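2-hydroxyisobutyryl-CoA synthetase (Aquincola tertiaricarbonis, PDB 6HDY) belongs to the ANL superfamily of AMP-binding enzymes, built from a large AMP-binding domain and a smaller C-terminal domain. Local coordinates at residues A[165-170]-A[191-196]; A[217-222]-A[246-251]; A[379-384]-A[446-451]; A[388-393]-A[440-445]. One frame throughout, in Å; residues are numbered along the deposited sequence.

Interaction 1 (A[165-170]-A[191-196]); sequences LVCVAA and KAFPFG
Strand 165-168, helix 176-187 and strand 191-193 form a beta-alpha-beta unit, and this contact is the parallel pairing of its two strands. The ladder runs Val166 N to Lys191 O (3.0 Å), Phe193 N to Val166 O (2.8 Å) and Val168 N to Phe193 O (2.9 Å). Phe193 O takes a second N-H, from Phe195 on the opposite face of its carbonyl plane, in an inverse gamma turn centred on Pro194. Past that turn one more backbone bond crosses, Gly196 N to Val168 O (2.9 Å). With CG anti to its backbone N (chi1 175°), Phe193 sets its ring beside Cys167, whose SG meets Phe193 CD2 obliquely at 3.7 Å, a sulfur-aromatic contact; CB of Phe195 lies over one ring face, toward the rim. The Leu165 side chain crosses that of Lys191 at about a right angle. Helix 202-213 packs on Leu165 and Cys167, helix 176-187 on Val168, Val124 of the second subunit on Phe193, and strand 217-220 pairs with the other side of strand 165-168.

Interaction 2 (A[217-222]-A[246-251]); sequences AFYGTP and CLFFSG. With 8LQ ([[(2~{R},3~{S},4~{R},5~{R})-5-(6-aminopurin-9-yl)-3,4-bis(oxidanyl)oxolan-2-yl]methoxy-oxidanyl-phosphoryl] (3~{S})-3-oxidanylbutanoate), chain C; 3HL ((3S)-3-hydroxybutanoic acid), chain B.
Ser250 OG lies 2.6 Å from Tyr219 OH and also meets whichever of two overlapping ligands fills the site: OAE of 8LQ at 2.8 Å or, in its place, OA of 3HL at 2.6 Å. The serine sits where the C-terminal ends of the parallel strands of a beta-alpha-beta unit (strand 217-220, helix 222-234, strand 246-249) form part of the ligand pocket. A water donates to Ser250 O and also meets Tyr219 OH, tying the phenol to the main chain. Down the strands, Phe248 N bonds to Phe218 O (2.8 Å), nearly along the C=O axis, while Ser250 N reaches Gly220 O only weakly. The Phe248 side chain stands between its backbone N and carbonyl carbon (chi1 71°), which brings one ring face under CB and CD1 of Tyr219; the two rings meet obliquely, planes at 55°. Phe249 receives Pro222 CA over the centre of its ring, 3.9 Å from the centroid, with Gly220 O in plane at the ring edge.

Interaction 3 (A[379-384]-A[446-451]); sequences ENIYPS and LGVRAK
Apolar contact between Ile381 and Leu446 carries most of this junction. The CG2 methyl of Ile381 approaches both ends of the leucine fork, 4.0 Å from Leu446 CD1 and 4.1 Å from Leu446 CD2, and the two side chains cross at about a right angle. CG2 is the branch that lies anti to the isoleucine backbone N, whereas CG1, beside that N with chi1 at -50°, carries the other arm toward Val448; there Ile381 CD1 comes within 4.4 Å of Val448 CG1, a looser touch. Both segments belong to the C-terminal domain of this AMP-binding enzyme, where strand 379-381, paired antiparallel with strand 374-376, meets the turn between helix 428-446 and strand 450-454. Gly447 is the first residue to leave the helix, with positive phi (80°), and the chain then passes through Val448 toward the strand. Phe374, Ile376, Ile386 and Leu413 supply further apolar neighbours for this cluster.

The aliphatic part of Glu379 makes the remaining contacts, at the solvent-exposed side. Its chi2 near 61° folds the chain at CB-CG instead of leaving it extended. Glu379 CB lies 4.1 Å from Val448 CG2, and Glu379 CG passes 3.7 Å from Leu446 O, a van der Waals approach to the backbone carbonyl.

Interaction 4 (A[388-393]-A[440-445]); sequences AALNQM and HRVQTV
Arg441 reaches across to the end of helix 383-391, where Gln392 and Met393 have just left helical geometry. Its NH2 donates to Gln392 O at 3.3 Å, with an N-H...O angle of 152°; the oxygen lies in the guanidinium plane, at its edge, although the donor is tilted 29° from the carbonyl plane. Met393 comes from the opposite direction and lies over one face of the same guanidinium, its CG 3.4 Å from Arg441 NE and its CE 3.8 Å from Arg441 CZ. Bends at chi2 and chi3 of the arginine and at chi3 of the methionine (71°) bring the thioether arm onto that face. Edge bond and face packing together limit how the flat group can turn, and a salt bridge from NH1 to Glu437, one helical turn earlier, engages its other terminal nitrogen.

At Val442 the contact becomes purely apolar: its CG2 methyl, beside the backbone N, touches Leu390 CD2 at 4.1 Å. One turn further on, Val445 directs its own CG2 against Ala389 CB at 4.0 Å. Consistent with the small alanine, the backbones come close here, Ala389 CA 6.3 Å from Val442 CA. Beneath this pair of helices lies the sheet of the C-terminal domain: Val442 rests on Leu413 and Leu415 of strand 413-419 and on Ala450 of strand 450-454, and Leu390 on Val417.

Overall arrangement
The four contacts fall into two pairs, one in each family region. Interaction 1 closes before interaction 2 opens, and both precede 3 and 4. Interactions 1 and 2, centres about 10 Å apart, are pairings in one parallel five-stranded sheet, where strands 165-168 and 217-220 are neighbours; Cys167 O and Ala169 N probably bond to Tyr219, linking the dimer-facing edge to the ligand pocket. Interactions 3 and 4, also about 10 Å apart, share helix 383-391; interaction 4 is nested within the chain loop closed by interaction 3, and Arg449 probably bonds to Gln443 between them. The centres of 2 and 4 are about 25 Å apart, so the AMP-binding part and the C-terminal domain are secured separately.

Interaction 1 (A[165-170]-A[191-196])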
loop_
_atom_site.group_PDB
_atom_site.type_symbol
_atom_site.label_atom_id
_atom_site.label_comp_id
_atom_site.label_asym_id
_atom_site.label_seq_id
_atom_site.Cartn_x
_atom_site.Cartn_y
_atom_site.Cartn_z
ATOM N N LEU A 165 -18.347 -2.633 -2.594
ATOM C CA LEU A 165 -17.002 -2.411 -3.082
ATOM C C LEU A 165 -16.486 -1.108 -2.428
ATOM O O LEU A 165 -17.084 -0.034 -2.607
ATOM C CB LEU A 165 -16.969 -2.332 -4.613
ATOM C CG LEU A 165 -15.553 -2.159 -5.205
ATOM C CD1 LEU A 165 -14.834 -3.444 -5.221
ATOM C CD2 LEU A 165 -15.615 -1.655 -6.618
ATOM N N VAL A 166 -15.399 -1.225 -1.629
ATOM C CA VAL A 166 -14.826 -0.089 -0.909
ATOM C C VAL A 166 -13.484 0.258 -1.514
ATOM O O VAL A 166 -12.548 -0.536 -1.411
ATOM C CB VAL A 166 -14.712 -0.347 0.619
ATOM C CG1 VAL A 166 -14.106 0.867 1.340
ATOM C CG2 VAL A 166 -16.066 -0.709 1.217
ATOM N N CYS A 167 -13.385 1.441 -2.141
ATOM C CA CYS A 167 -12.121 1.877 -2.694
ATOM C C CYS A 167 -11.307 2.591 -1.634
ATOM O O CYS A 167 -11.713 3.663 -1.188
ATOM C CB CYS A 167 -12.314 2.753 -3.924
ATOM S SG CYS A 167 -10.760 3.224 -4.725
ATOM N N VAL A 168 -10.151 2.014 -1.232
ATOM C CA VAL A 168 -9.232 2.655 -0.268
ATOM C C VAL A 168 -8.134 3.321 -1.089
ATOM O O VAL A 168 -7.232 2.661 -1.601
ATOM C CB VAL A 168 -8.706 1.690 0.841
ATOM C CG1 VAL A 168 -7.831 2.437 1.846
ATOM C CG2 VAL A 168 -9.879 1.040 1.566
ATOM N N ALA A 169 -8.270 4.634 -1.279
ATOM C CA ALA A 169 -7.362 5.414 -2.107
ATOM C C ALA A 169 -6.522 6.431 -1.316
ATOM O O ALA A 169 -6.600 7.639 -1.535
ATOM C CB ALA A 169 -8.140 6.080 -3.242
ATOM N N ALA A 170 -5.735 5.920 -0.376
ATOM C CA ALA A 170 -4.739 6.662 0.406
ATOM C C ALA A 170 -3.494 5.777 0.354
ATOM O O ALA A 170 -3.622 4.572 0.107
ATOM C CB ALA A 170 -5.213 6.879 1.837
ATOM N N LYS A 191 -16.111 -5.782 -0.285
ATOM C CA LYS A 191 -15.103 -6.163 -1.279
ATOM C C LYS A 191 -14.015 -5.065 -1.140
ATOM O O LYS A 191 -14.195 -3.948 -1.641
ATOM C CB LYS A 191 -15.689 -6.161 -2.702
ATOM C CG LYS A 191 -16.681 -7.260 -2.981
ATOM C CD LYS A 191 -17.378 -6.972 -4.299
ATOM C CE LYS A 191 -18.419 -8.003 -4.645
ATOM N NZ LYS A 191 -19.461 -8.144 -3.589
ATOM N N ALA A 192 -12.949 -5.339 -0.360
ATOM C CA ALA A 192 -11.904 -4.313 -0.133
ATOM C C ALA A 192 -11.120 -4.082 -1.415
ATOM O O ALA A 192 -10.628 -5.035 -2.008
ATOM C CB ALA A 192 -10.974 -4.725 1.008
ATOM N N PHE A 193 -11.088 -2.823 -1.890
ATOM C CA PHE A 193 -10.376 -2.440 -3.108
ATOM C C PHE A 193 -9.203 -1.476 -2.734
ATOM O O PHE A 193 -9.337 -0.241 -2.845
ATOM C CB PHE A 193 -11.368 -1.836 -4.141
ATOM C CG PHE A 193 -10.758 -1.290 -5.410
ATOM C CD1 PHE A 193 -9.634 -1.887 -5.978
ATOM C CD2 PHE A 193 -11.344 -0.214 -6.075
ATOM C CE1 PHE A 193 -9.066 -1.380 -7.154
ATOM C CE2 PHE A 193 -10.798 0.275 -7.272
ATOM C CZ PHE A 193 -9.658 -0.305 -7.804
ATOM N N PRO A 194 -8.053 -2.024 -2.259
ATOM C CA PRO A 194 -6.946 -1.142 -1.851
ATOM C C PRO A 194 -6.103 -0.634 -3.020
ATOM O O PRO A 194 -4.989 -1.101 -3.264
ATOM C CB PRO A 194 -6.178 -2.005 -0.852
ATOM C CG PRO A 194 -6.370 -3.405 -1.337
ATOM C CD PRO A 194 -7.693 -3.449 -2.060
ATOM N N PHE A 195 -6.646 0.362 -3.749
ATOM C CA PHE A 195 -5.911 0.939 -4.876
ATOM C C PHE A 195 -4.730 1.765 -4.365
ATOM O O PHE A 195 -3.691 1.773 -4.984
ATOM C CB PHE A 195 -6.840 1.774 -5.799
ATOM C CG PHE A 195 -6.164 2.269 -7.058
ATOM C CD1 PHE A 195 -5.484 3.486 -7.072
ATOM C CD2 PHE A 195 -6.235 1.538 -8.240
ATOM C CE1 PHE A 195 -4.857 3.952 -8.239
ATOM C CE2 PHE A 195 -5.582 1.987 -9.400
ATOM C CZ PHE A 195 -4.900 3.196 -9.392
ATOM N N GLY A 196 -4.881 2.452 -3.250
ATOM C CA GLY A 196 -3.766 3.238 -2.734
ATOM C C GLY A 196 -3.609 4.574 -3.409
ATOM O O GLY A 196 -4.527 5.042 -4.079
#

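Interaction 2 (A[217-222]-A[246-251])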
loop_
_atom_site.group_PDB
_atom_site.type_symbol
_atom_site.label_atom_id
_atom_site.label_comp_id
_atom_site.label_asym_id
_atom_site.label_seq_id
_atom_site.Cartn_x
_atom_site.Cartn_y
_atom_site.Cartn_z
ATOM N N ALA A 217 -18.393 2.784 -1.894
ATOM C CA ALA A 217 -17.702 3.665 -0.963
ATOM C C ALA A 217 -16.264 3.985 -1.356
ATOM O O ALA A 217 -15.600 3.197 -2.030
ATOM C CB ALA A 217 -17.772 3.110 0.456
ATOM N N PHE A 218 -15.812 5.188 -0.972
ATOM C CA PHE A 218 -14.465 5.693 -1.262
ATOM C C PHE A 218 -13.852 6.215 -0.002
ATOM O O PHE A 218 -14.508 6.966 0.710
ATOM C CB PHE A 218 -14.514 6.847 -2.282
ATOM C CG PHE A 218 -13.180 7.487 -2.616
ATOM C CD1 PHE A 218 -12.677 8.532 -1.848
ATOM C CD2 PHE A 218 -12.451 7.071 -3.722
ATOM C CE1 PHE A 218 -11.461 9.120 -2.161
ATOM C CE2 PHE A 218 -11.244 7.678 -4.048
ATOM C CZ PHE A 218 -10.752 8.690 -3.260
ATOM N N TYR A 219 -12.567 5.889 0.232
ATOM C CA TYR A 219 -11.803 6.424 1.346
ATOM C C TYR A 219 -10.542 7.123 0.853
ATOM O O TYR A 219 -9.811 6.575 0.018
ATOM C CB TYR A 219 -11.426 5.327 2.389
ATOM C CG TYR A 219 -10.454 5.838 3.440
ATOM C CD1 TYR A 219 -10.909 6.504 4.577
ATOM C CD2 TYR A 219 -9.078 5.730 3.258
ATOM C CE1 TYR A 219 -10.019 7.009 5.526
ATOM C CE2 TYR A 219 -8.178 6.254 4.186
ATOM C CZ TYR A 219 -8.653 6.886 5.320
ATOM O OH TYR A 219 -7.755 7.435 6.194
ATOM N N GLY A 220 -10.248 8.277 1.461
ATOM C CA GLY A 220 -9.002 9.008 1.269
ATOM C C GLY A 220 -9.037 10.323 2.008
ATOM O O GLY A 220 -9.783 10.455 2.980
ATOM N N THR A 221 -8.275 11.321 1.517
ATOM C CA THR A 221 -8.297 12.684 2.083
ATOM C C THR A 221 -9.315 13.530 1.328
ATOM O O THR A 221 -9.533 13.276 0.130
ATOM C CB THR A 221 -6.916 13.387 2.065
ATOM O OG1 THR A 221 -6.478 13.585 0.713
ATOM C CG2 THR A 221 -5.848 12.672 2.935
ATOM N N PRO A 222 -9.942 14.548 1.984
ATOM C CA PRO A 222 -10.875 15.426 1.244
ATOM C C PRO A 222 -10.209 16.112 0.052
ATOM O O PRO A 222 -10.871 16.321 -0.954
ATOM C CB PRO A 222 -11.350 16.431 2.302
ATOM C CG PRO A 222 -10.985 15.827 3.626
ATOM C CD PRO A 222 -9.779 14.993 3.383
ATOM N N CYS A 246 -21.201 6.947 -0.986
ATOM C CA CYS A 246 -20.480 7.760 -0.029
ATOM C C CYS A 246 -18.983 7.759 -0.241
ATOM O O CYS A 246 -18.424 6.902 -0.928
ATOM C CB CYS A 246 -20.840 7.389 1.410
ATOM S SG CYS A 246 -19.841 6.056 2.112
ATOM N N LEU A 247 -18.360 8.781 0.352
ATOM C CA LEU A 247 -16.931 9.023 0.424
ATOM C C LEU A 247 -16.707 9.358 1.898
ATOM O O LEU A 247 -17.475 10.136 2.458
ATOM C CB LEU A 247 -16.508 10.209 -0.468
ATOM C CG LEU A 247 -16.783 10.075 -1.967
ATOM C CD1 LEU A 247 -18.085 10.795 -2.337
ATOM C CD2 LEU A 247 -15.621 10.648 -2.788
ATOM N N PHE A 248 -15.730 8.718 2.539
ATOM C CA PHE A 248 -15.441 8.959 3.953
ATOM C C PHE A 248 -13.983 9.300 4.099
ATOM O O PHE A 248 -13.147 8.661 3.487
ATOM C CB PHE A 248 -15.933 7.835 4.873
ATOM C CG PHE A 248 -15.210 6.505 4.840
ATOM C CD1 PHE A 248 -15.423 5.605 3.800
ATOM C CD2 PHE A 248 -14.440 6.087 5.928
ATOM C CE1 PHE A 248 -14.802 4.349 3.806
ATOM C CE2 PHE A 248 -13.825 4.830 5.935
ATOM C CZ PHE A 248 -13.987 3.984 4.862
ATOM N N PHE A 249 -13.697 10.384 4.791
ATOM C CA PHE A 249 -12.352 10.946 4.830
ATOM C C PHE A 249 -11.804 11.166 6.214
ATOM O O PHE A 249 -12.543 11.484 7.159
ATOM C CB PHE A 249 -12.336 12.336 4.097
ATOM C CG PHE A 249 -12.981 12.450 2.725
ATOM C CD1 PHE A 249 -12.482 11.731 1.637
ATOM C CD2 PHE A 249 -14.042 13.334 2.503
ATOM C CE1 PHE A 249 -13.062 11.860 0.372
ATOM C CE2 PHE A 249 -14.622 13.457 1.233
ATOM C CZ PHE A 249 -14.117 12.738 0.175
ATOM N N SER A 250 -10.476 11.115 6.285
ATOM C CA SER A 250 -9.684 11.431 7.470
ATOM C C SER A 250 -8.345 12.006 7.010
ATOM O O SER A 250 -8.012 11.927 5.821
ATOM C CB SER A 250 -9.493 10.191 8.340
ATOM O OG SER A 250 -8.480 9.364 7.806
ATOM N N GLY A 251 -7.610 12.615 7.935
ATOM C CA GLY A 251 -6.276 13.111 7.637
ATOM C C GLY A 251 -6.074 14.596 7.765
ATOM O O GLY A 251 -4.955 15.034 8.022
HETATM N N9 8LQ C . -6.744 15.313 11.154
HETATM C C8 8LQ C . -6.921 13.995 10.962
HETATM N N7 8LQ C . -8.202 13.773 10.686
HETATM C C5 8LQ C . -8.838 14.956 10.728
HETATM C C6 8LQ C . -10.111 15.334 10.480
HETATM N N6 8LQ C . -10.999 14.398 10.184
HETATM N N1 8LQ C . -10.500 16.621 10.566
HETATM C C2 8LQ C . -9.574 17.620 10.877
HETATM N N3 8LQ C . -8.258 17.220 11.055
HETATM C C4 8LQ C . -7.925 15.908 11.010
HETATM C CAA 8LQ C . -4.527 8.138 10.436
HETATM C CAZ 8LQ C . -5.730 9.094 10.223
HETATM O OAE 8LQ C . -5.850 9.411 8.839
HETATM C CAL 8LQ C . -5.586 10.408 11.015
HETATM C CAS 8LQ C . -4.267 11.112 10.669
HETATM O OAC 8LQ C . -4.168 11.750 9.626
HETATM O OAQ 8LQ C . -3.231 10.893 11.558
HETATM P PBC 8LQ C . -1.881 11.751 11.549
HETATM O OAH 8LQ C . -1.204 11.413 10.152
HETATM O OAD 8LQ C . -0.999 11.467 12.695
HETATM O "O5'" 8LQ C . -2.372 13.251 11.605
HETATM C "C5'" 8LQ C . -3.261 13.594 12.667
HETATM C "C4'" 8LQ C . -3.653 15.044 12.546
HETATM O "O4'" 8LQ C . -4.307 15.261 11.267
HETATM C "C3'" 8LQ C . -4.681 15.301 13.564
HETATM O "O3'" 8LQ C . -4.058 15.638 14.836
HETATM C "C2'" 8LQ C . -5.419 16.485 12.936
HETATM O "O2'" 8LQ C . -4.632 17.737 13.045
HETATM C "C1'" 8LQ C . -5.483 16.052 11.490
HETATM C CA 3HL B . -4.758 10.290 10.511
HETATM C CB 3HL B . -4.044 9.002 10.981
HETATM O OG1 3HL B . -4.941 7.962 11.356
HETATM C CG2 3HL B . -3.157 8.437 9.913
HETATM C C 3HL B . -6.249 10.055 10.538
HETATM O OA 3HL B . -6.739 9.250 9.759
HETATM O OB 3HL B . -6.912 10.626 11.576
HETATM O O HOH W 1 -6.471 9.647 4.710
#

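Interaction 3 (A[379-384]-A[446-451])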
loop_
_atom_site.group_PDB
_atom_site.type_symbol
_atom_site.label_atom_id
_atom_site.label_comp_id
_atom_site.label_asym_id
_atom_site.label_seq_id
_atom_site.Cartn_x
_atom_site.Cartn_y
_atom_site.Cartn_z
ATOM N N GLU A 379 -5.815 39.210 15.243
ATOM C CA GLU A 379 -6.880 38.281 14.901
ATOM C C GLU A 379 -6.342 36.867 14.620
ATOM O O GLU A 379 -5.438 36.703 13.798
ATOM C CB GLU A 379 -7.733 38.844 13.749
ATOM C CG GLU A 379 -9.234 38.665 13.947
ATOM C CD GLU A 379 -9.842 39.329 15.168
ATOM O OE1 GLU A 379 -9.605 40.543 15.374
ATOM O OE2 GLU A 379 -10.571 38.634 15.913
ATOM N N ASN A 380 -6.870 35.865 15.353
ATOM C CA ASN A 380 -6.463 34.456 15.253
ATOM C C ASN A 380 -7.139 33.754 14.085
ATOM O O ASN A 380 -8.374 33.686 14.029
ATOM C CB ASN A 380 -6.727 33.722 16.571
ATOM C CG ASN A 380 -5.817 34.135 17.708
ATOM O OD1 ASN A 380 -4.860 34.914 17.544
ATOM N ND2 ASN A 380 -6.090 33.604 18.893
ATOM N N ILE A 381 -6.331 33.248 13.136
ATOM C CA ILE A 381 -6.853 32.610 11.927
ATOM C C ILE A 381 -6.318 31.195 11.735
ATOM O O ILE A 381 -5.106 30.978 11.797
ATOM C CB ILE A 381 -6.592 33.495 10.652
ATOM C CG1 ILE A 381 -7.048 34.958 10.835
ATOM C CG2 ILE A 381 -7.211 32.877 9.383
ATOM C CD1 ILE A 381 -6.157 35.932 10.174
ATOM N N TYR A 382 -7.234 30.248 11.432
ATOM C CA TYR A 382 -6.915 28.871 11.084
ATOM C C TYR A 382 -6.946 28.744 9.559
ATOM O O TYR A 382 -7.854 29.299 8.945
ATOM C CB TYR A 382 -7.891 27.890 11.756
ATOM C CG TYR A 382 -7.458 27.536 13.159
ATOM C CD1 TYR A 382 -7.754 28.372 14.233
ATOM C CD2 TYR A 382 -6.675 26.411 13.405
ATOM C CE1 TYR A 382 -7.324 28.074 15.526
ATOM C CE2 TYR A 382 -6.246 26.094 14.698
ATOM C CZ TYR A 382 -6.575 26.930 15.756
ATOM O OH TYR A 382 -6.146 26.648 17.031
ATOM N N PRO A 383 -5.970 28.052 8.918
ATOM C CA PRO A 383 -5.996 27.923 7.446
ATOM C C PRO A 383 -7.311 27.410 6.854
ATOM O O PRO A 383 -7.676 27.801 5.733
ATOM C CB PRO A 383 -4.833 26.967 7.160
ATOM C CG PRO A 383 -3.904 27.165 8.304
ATOM C CD PRO A 383 -4.794 27.361 9.487
ATOM N N SER A 384 -8.041 26.572 7.623
ATOM C CA SER A 384 -9.324 25.995 7.223
ATOM C C SER A 384 -10.432 27.046 7.043
ATOM O O SER A 384 -11.393 26.790 6.302
ATOM C CB SER A 384 -9.764 24.896 8.187
ATOM O OG SER A 384 -10.022 25.434 9.474
ATOM N N LEU A 446 -12.971 36.992 8.005
ATOM C CA LEU A 446 -11.944 37.058 9.043
ATOM C C LEU A 446 -11.806 38.403 9.778
ATOM O O LEU A 446 -11.351 38.415 10.925
ATOM C CB LEU A 446 -10.578 36.651 8.461
ATOM C CG LEU A 446 -10.507 35.455 7.499
ATOM C CD1 LEU A 446 -9.109 35.326 6.930
ATOM C CD2 LEU A 446 -10.919 34.140 8.179
ATOM N N GLY A 447 -12.167 39.506 9.119
ATOM C CA GLY A 447 -12.060 40.852 9.680
ATOM C C GLY A 447 -10.647 41.388 9.592
ATOM O O GLY A 447 -10.195 42.125 10.473
ATOM N N VAL A 448 -9.943 41.018 8.516
ATOM C CA VAL A 448 -8.545 41.363 8.287
ATOM C C VAL A 448 -8.304 41.726 6.820
ATOM O O VAL A 448 -8.999 41.208 5.955
ATOM C CB VAL A 448 -7.662 40.191 8.832
ATOM C CG1 VAL A 448 -6.686 39.614 7.804
ATOM C CG2 VAL A 448 -6.947 40.595 10.109
ATOM N N ARG A 449 -7.351 42.635 6.546
ATOM C CA ARG A 449 -6.987 43.041 5.184
ATOM C C ARG A 449 -6.378 41.834 4.466
ATOM O O ARG A 449 -5.514 41.154 5.026
ATOM C CB ARG A 449 -6.011 44.255 5.199
ATOM C CG ARG A 449 -5.374 44.633 3.840
ATOM C CD ARG A 449 -6.271 45.428 2.894
ATOM N NE ARG A 449 -5.670 45.554 1.561
ATOM C CZ ARG A 449 -6.194 45.061 0.440
ATOM N NH1 ARG A 449 -7.352 44.411 0.468
ATOM N NH2 ARG A 449 -5.567 45.221 -0.718
ATOM N N ALA A 450 -6.880 41.534 3.260
ATOM C CA ALA A 450 -6.395 40.405 2.490
ATOM C C ALA A 450 -5.962 40.827 1.094
ATOM O O ALA A 450 -6.791 41.274 0.303
ATOM C CB ALA A 450 -7.457 39.320 2.421
ATOM N N LYS A 451 -4.653 40.733 0.815
ATOM C CA LYS A 451 -4.066 40.992 -0.496
ATOM C C LYS A 451 -4.120 39.670 -1.298
ATOM O O LYS A 451 -3.634 38.641 -0.818
ATOM C CB LYS A 451 -2.619 41.469 -0.363
ATOM C CG LYS A 451 -2.476 42.961 -0.125
ATOM C CD LYS A 451 -1.006 43.372 -0.065
ATOM C CE LYS A 451 -0.830 44.874 -0.135
ATOM N NZ LYS A 451 0.590 45.265 0.038
#

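Interaction 4 (A[388-393]-A[440-445])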
loop_
_atom_site.group_PDB
_atom_site.type_symbol
_atom_site.label_atom_id
_atom_site.label_comp_id
_atom_site.label_asym_id
_atom_site.label_seq_id
_atom_site.Cartn_x
_atom_site.Cartn_y
_atom_site.Cartn_z
ATOM N N ALA A 388 -12.480 27.437 3.600
ATOM C CA ALA A 388 -13.937 27.466 3.655
ATOM C C ALA A 388 -14.531 28.667 2.908
ATOM O O ALA A 388 -15.468 28.482 2.128
ATOM C CB ALA A 388 -14.416 27.467 5.100
ATOM N N ALA A 389 -13.977 29.884 3.131
ATOM C CA ALA A 389 -14.479 31.114 2.509
ATOM C C ALA A 389 -14.287 31.090 0.998
ATOM O O ALA A 389 -15.221 31.428 0.269
ATOM C CB ALA A 389 -13.797 32.331 3.114
ATOM N N LEU A 390 -13.107 30.633 0.528
ATOM C CA LEU A 390 -12.808 30.552 -0.903
ATOM C C LEU A 390 -13.648 29.520 -1.659
ATOM O O LEU A 390 -14.092 29.805 -2.775
ATOM C CB LEU A 390 -11.322 30.290 -1.151
ATOM C CG LEU A 390 -10.337 31.407 -0.837
ATOM C CD1 LEU A 390 -8.967 30.957 -1.150
ATOM C CD2 LEU A 390 -10.616 32.671 -1.663
ATOM N N ASN A 391 -13.872 28.330 -1.046
ATOM C CA ASN A 391 -14.627 27.231 -1.640
ATOM C C ASN A 391 -16.113 27.547 -1.780
ATOM O O ASN A 391 -16.810 26.860 -2.521
ATOM C CB ASN A 391 -14.385 25.890 -0.888
ATOM C CG ASN A 391 -13.137 25.175 -1.350
ATOM O OD1 ASN A 391 -13.158 24.392 -2.311
ATOM N ND2 ASN A 391 -12.000 25.471 -0.722
ATOM N N GLN A 392 -16.585 28.596 -1.094
ATOM C CA GLN A 392 -17.981 29.035 -1.149
ATOM C C GLN A 392 -18.205 30.102 -2.230
ATOM O O GLN A 392 -19.281 30.707 -2.297
ATOM C CB GLN A 392 -18.479 29.477 0.238
ATOM C CG GLN A 392 -18.936 28.292 1.075
ATOM C CD GLN A 392 -19.368 28.647 2.472
ATOM O OE1 GLN A 392 -18.651 29.321 3.226
ATOM N NE2 GLN A 392 -20.526 28.131 2.875
ATOM N N MET A 393 -17.195 30.281 -3.107
ATOM C CA MET A 393 -17.186 31.241 -4.218
ATOM C C MET A 393 -17.173 30.483 -5.556
ATOM O O MET A 393 -16.291 29.640 -5.776
ATOM C CB MET A 393 -15.962 32.172 -4.144
ATOM C CG MET A 393 -15.818 32.927 -2.842
ATOM S SD MET A 393 -14.505 34.173 -2.946
ATOM C CE MET A 393 -15.329 35.406 -4.078
ATOM N N HIS A 440 -12.378 40.865 -0.767
ATOM C CA HIS A 440 -13.513 41.338 0.028
ATOM C C HIS A 440 -14.128 40.236 0.871
ATOM O O HIS A 440 -14.272 40.430 2.073
ATOM C CB HIS A 440 -14.582 41.990 -0.872
ATOM C CG HIS A 440 -15.803 42.478 -0.141
ATOM N ND1 HIS A 440 -15.874 43.768 0.374
ATOM C CD2 HIS A 440 -16.981 41.847 0.099
ATOM C CE1 HIS A 440 -17.081 43.873 0.917
ATOM N NE2 HIS A 440 -17.783 42.742 0.779
ATOM N N ARG A 441 -14.506 39.096 0.250
ATOM C CA ARG A 441 -15.148 37.964 0.932
ATOM C C ARG A 441 -14.335 37.539 2.167
ATOM O O ARG A 441 -14.871 37.509 3.280
ATOM C CB ARG A 441 -15.369 36.778 -0.040
ATOM C CG ARG A 441 -16.739 36.096 0.080
ATOM C CD ARG A 441 -17.613 36.332 -1.153
ATOM N NE ARG A 441 -18.226 35.099 -1.666
ATOM C CZ ARG A 441 -18.931 35.015 -2.794
ATOM N NH1 ARG A 441 -19.132 36.091 -3.545
ATOM N NH2 ARG A 441 -19.444 33.851 -3.178
ATOM N N VAL A 442 -13.030 37.292 1.963
ATOM C CA VAL A 442 -12.053 36.893 2.983
ATOM C C VAL A 442 -11.970 37.947 4.098
ATOM O O VAL A 442 -11.965 37.578 5.273
ATOM C CB VAL A 442 -10.686 36.566 2.317
ATOM C CG1 VAL A 442 -9.583 36.342 3.345
ATOM C CG2 VAL A 442 -10.815 35.342 1.409
ATOM N N GLN A 443 -11.983 39.258 3.723
ATOM C CA GLN A 443 -11.967 40.383 4.665
ATOM C C GLN A 443 -13.218 40.386 5.535
ATOM O O GLN A 443 -13.105 40.548 6.741
ATOM C CB GLN A 443 -11.814 41.739 3.949
ATOM C CG GLN A 443 -10.409 42.002 3.406
ATOM C CD GLN A 443 -10.175 43.430 2.979
ATOM O OE1 GLN A 443 -9.664 43.691 1.885
ATOM N NE2 GLN A 443 -10.483 44.382 3.852
ATOM N N THR A 444 -14.401 40.175 4.931
ATOM C CA THR A 444 -15.690 40.126 5.627
ATOM C C THR A 444 -15.730 38.931 6.598
ATOM O O THR A 444 -16.274 39.058 7.701
ATOM C CB THR A 444 -16.837 40.024 4.596
ATOM O OG1 THR A 444 -16.564 40.871 3.479
ATOM C CG2 THR A 444 -18.207 40.346 5.190
ATOM N N VAL A 445 -15.154 37.784 6.184
ATOM C CA VAL A 445 -15.156 36.549 6.965
ATOM C C VAL A 445 -14.260 36.658 8.210
ATOM O O VAL A 445 -14.743 36.438 9.326
ATOM C CB VAL A 445 -14.830 35.292 6.084
ATOM C CG1 VAL A 445 -14.537 34.056 6.935
ATOM C CG2 VAL A 445 -15.962 34.990 5.098
#